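Local coordinates for protein possible flavin reductase (Haemophilus somnus 129PT, PDB 2R0X) that probably binds FMN and acts as an NADPH-dependent flavin reductase, at residues Leu102-Leu113 / Val137-Ala147. Numbering follows the deposited sequence.
Sequences LTTGSPMLQDAL and VDIHQSNAKNA
L113 O takes two bonds from S142: the backbone N gives one at 3.0 Å from above the carbonyl plane, and OG another at 2.7 Å, in that plane and on a lone pair. OG reaches back because it sits between the backbone N and carbonyl carbon (chi1 69°). L113 swings CG anti to its N, which lays CD1 beside K145 CB and N146 O and sets CD2 3.7 Å from A147 CB; R151 of the second subunit packs on L113 and A147. K145, extended beyond CG, runs back to D111 at the type II turn 109-112, where NZ makes a 2.6 Å salt bridge to OD1; a water links NZ to A112 O. The selenium of M108 stands obliquely over the H140 ring, 4.9 Å from its centroid. T103 OG1, in one of its two conformers, donates to D138 OD2 (2.8 Å) on its anti side, 28° out of the carboxylate plane, and L102 CB rests against that oxygen. D138 and V137 form a classic beta bulge opposite D117, whose carboxylate binds T103 N and T104 OG1. Residues 102-113, whose short strand pairs with strand 99-100, lie along the end of strand 129-141 in the split-barrel, flavin reductase-like fold.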
# COMPACT_ATOMS: atom_id res chain seq x y z
N LEU A 102 14.62 -18.44 1.59
CA LEU A 102 14.76 -18.42 0.15
C LEU A 102 16.21 -18.05 -0.18
O LEU A 102 17.04 -18.93 -0.23
CB LEU A 102 13.71 -17.52 -0.52
CG LEU A 102 12.28 -18.05 -0.55
CD1 LEU A 102 11.31 -16.96 -1.11
CD2 LEU A 102 12.16 -19.32 -1.36
N THR A 103 16.49 -16.78 -0.41
CA THR A 103 17.80 -16.31 -0.78
C THR A 103 18.51 -15.48 0.30
O THR A 103 19.72 -15.64 0.52
CB THR A 103 17.72 -15.52 -2.12
OG1 THR A 103 17.23 -16.37 -3.18
CG2 THR A 103 19.12 -15.07 -2.50
N THR A 104 17.78 -14.57 0.95
CA THR A 104 18.43 -13.63 1.88
C THR A 104 18.70 -14.16 3.28
O THR A 104 19.44 -13.55 4.02
CB THR A 104 17.66 -12.34 2.01
OG1 THR A 104 16.48 -12.57 2.78
CG2 THR A 104 17.36 -11.67 0.67
N GLY A 105 18.06 -15.27 3.64
CA GLY A 105 18.06 -15.70 5.01
C GLY A 105 16.92 -15.14 5.85
O GLY A 105 16.66 -15.65 6.95
N SER A 106 16.20 -14.15 5.32
CA SER A 106 15.02 -13.67 6.02
C SER A 106 14.00 -14.82 6.11
O SER A 106 13.81 -15.56 5.13
CB SER A 106 14.39 -12.50 5.25
OG SER A 106 15.29 -11.44 5.15
N PRO A 107 13.34 -15.01 7.25
CA PRO A 107 12.45 -16.16 7.40
C PRO A 107 11.23 -16.11 6.48
O PRO A 107 10.49 -15.13 6.45
CB PRO A 107 12.03 -16.08 8.86
CG PRO A 107 13.03 -15.27 9.52
CD PRO A 107 13.60 -14.35 8.52
N MSE A 108 11.05 -17.20 5.72
CA MSE A 108 9.93 -17.41 4.85
C MSE A 108 8.84 -18.15 5.56
O MSE A 108 9.05 -19.27 6.02
CB MSE A 108 10.33 -18.21 3.62
CG MSE A 108 9.32 -18.17 2.52
SE MSE A 108 9.41 -19.52 1.17
CE MSE A 108 7.99 -20.64 1.76
N LEU A 109 7.66 -17.55 5.66
CA LEU A 109 6.53 -18.17 6.31
C LEU A 109 5.96 -19.24 5.38
O LEU A 109 5.51 -18.97 4.27
CB LEU A 109 5.45 -17.09 6.55
CG LEU A 109 4.12 -17.58 7.15
CD1 LEU A 109 4.33 -18.31 8.45
CD2 LEU A 109 3.19 -16.41 7.32
N GLN A 110 5.93 -20.47 5.89
CA GLN A 110 5.26 -21.56 5.23
C GLN A 110 3.74 -21.35 5.23
O GLN A 110 3.17 -20.81 6.18
CB GLN A 110 5.64 -22.88 5.92
CG GLN A 110 7.09 -23.27 5.67
CD GLN A 110 7.37 -23.56 4.23
OE1 GLN A 110 6.62 -24.28 3.59
NE2 GLN A 110 8.43 -22.99 3.68
N ASP A 111 3.11 -21.86 4.17
CA ASP A 111 1.66 -21.76 4.03
C ASP A 111 1.15 -20.32 3.91
O ASP A 111 -0.01 -20.06 4.16
CB ASP A 111 0.94 -22.50 5.19
CG ASP A 111 -0.32 -23.26 4.78
OD1 ASP A 111 -0.60 -23.40 3.58
OD2 ASP A 111 -1.03 -23.72 5.72
N ALA A 112 2.01 -19.40 3.51
CA ALA A 112 1.61 -18.03 3.26
C ALA A 112 0.93 -17.89 1.90
O ALA A 112 1.03 -18.74 1.03
CB ALA A 112 2.81 -17.10 3.33
N LEU A 113 0.29 -16.76 1.66
CA LEU A 113 -0.30 -16.45 0.38
C LEU A 113 0.77 -16.16 -0.67
O LEU A 113 0.68 -16.59 -1.82
CB LEU A 113 -1.26 -15.29 0.50
CG LEU A 113 -2.17 -15.04 -0.70
CD1 LEU A 113 -3.28 -16.07 -0.68
CD2 LEU A 113 -2.74 -13.61 -0.66
N VAL A 137 14.30 -10.25 -4.81
CA VAL A 137 15.30 -11.18 -5.33
C VAL A 137 14.83 -12.63 -5.38
O VAL A 137 15.51 -13.43 -6.02
CB VAL A 137 16.64 -11.05 -4.61
CG1 VAL A 137 17.21 -9.62 -4.80
CG2 VAL A 137 16.52 -11.39 -3.13
N ASP A 138 13.69 -12.97 -4.77
CA ASP A 138 13.15 -14.32 -4.89
C ASP A 138 11.66 -14.21 -4.51
O ASP A 138 11.29 -13.36 -3.73
CB ASP A 138 13.95 -15.29 -3.96
CG ASP A 138 13.92 -16.72 -4.39
OD1 ASP A 138 13.07 -17.10 -5.23
OD2 ASP A 138 14.78 -17.47 -3.84
N ILE A 139 10.84 -15.06 -5.10
CA ILE A 139 9.38 -15.05 -4.87
C ILE A 139 8.93 -16.48 -4.77
O ILE A 139 9.37 -17.34 -5.52
CB ILE A 139 8.62 -14.36 -6.01
CG1 ILE A 139 8.91 -12.86 -6.06
CG2 ILE A 139 7.09 -14.61 -5.92
CD1 ILE A 139 8.18 -12.08 -7.17
N HIS A 140 8.01 -16.73 -3.84
CA HIS A 140 7.22 -17.94 -3.80
C HIS A 140 5.75 -17.51 -3.78
O HIS A 140 5.40 -16.62 -3.04
CB HIS A 140 7.57 -18.72 -2.54
CG HIS A 140 6.89 -20.03 -2.41
ND1 HIS A 140 5.62 -20.16 -1.89
CD2 HIS A 140 7.32 -21.29 -2.67
CE1 HIS A 140 5.27 -21.43 -1.89
NE2 HIS A 140 6.29 -22.14 -2.33
N GLN A 141 4.91 -18.16 -4.57
CA GLN A 141 3.47 -17.83 -4.53
C GLN A 141 2.59 -19.06 -4.34
O GLN A 141 2.93 -20.11 -4.78
CB GLN A 141 3.01 -17.01 -5.74
CG GLN A 141 3.52 -17.52 -7.06
CD GLN A 141 3.43 -16.51 -8.22
OE1 GLN A 141 2.35 -16.06 -8.55
NE2 GLN A 141 4.58 -16.22 -8.87
N SER A 142 1.47 -18.86 -3.67
CA SER A 142 0.46 -19.90 -3.54
C SER A 142 -0.47 -19.86 -4.72
O SER A 142 -0.48 -18.91 -5.50
CB SER A 142 -0.34 -19.69 -2.26
OG SER A 142 -1.15 -18.54 -2.33
N ASN A 143 -1.31 -20.89 -4.79
CA ASN A 143 -2.41 -20.95 -5.73
C ASN A 143 -3.69 -21.35 -5.02
O ASN A 143 -3.66 -22.17 -4.12
CB ASN A 143 -2.11 -21.97 -6.84
N ALA A 144 -4.78 -20.73 -5.43
CA ALA A 144 -6.10 -21.16 -4.99
C ALA A 144 -6.32 -20.97 -3.49
O ALA A 144 -7.05 -21.70 -2.85
CB ALA A 144 -6.33 -22.62 -5.40
N LYS A 145 -5.69 -19.96 -2.94
CA LYS A 145 -5.89 -19.60 -1.55
C LYS A 145 -6.59 -18.26 -1.44
O LYS A 145 -6.61 -17.49 -2.41
CB LYS A 145 -4.59 -19.61 -0.76
CG LYS A 145 -4.03 -20.99 -0.80
CD LYS A 145 -3.03 -21.26 0.25
CE LYS A 145 -2.49 -22.71 0.11
NZ LYS A 145 -1.61 -23.04 1.22
N ASN A 146 -7.19 -18.01 -0.29
CA ASN A 146 -7.87 -16.75 -0.05
C ASN A 146 -6.98 -15.85 0.79
O ASN A 146 -6.24 -16.31 1.64
CB ASN A 146 -9.17 -16.99 0.68
CG ASN A 146 -10.11 -17.89 -0.10
OD1 ASN A 146 -10.60 -18.89 0.42
ND2 ASN A 146 -10.28 -17.60 -1.34
N ALA A 147 -7.07 -14.54 0.51
CA ALA A 147 -6.23 -13.52 1.17
C ALA A 147 -6.86 -13.02 2.44
O ALA A 147 -8.09 -12.85 2.52
CB ALA A 147 -6.04 -12.32 0.24
O HOH W 1 3.42 -18.35 -1.11
O HOH W 2 0.80 -21.47 0.78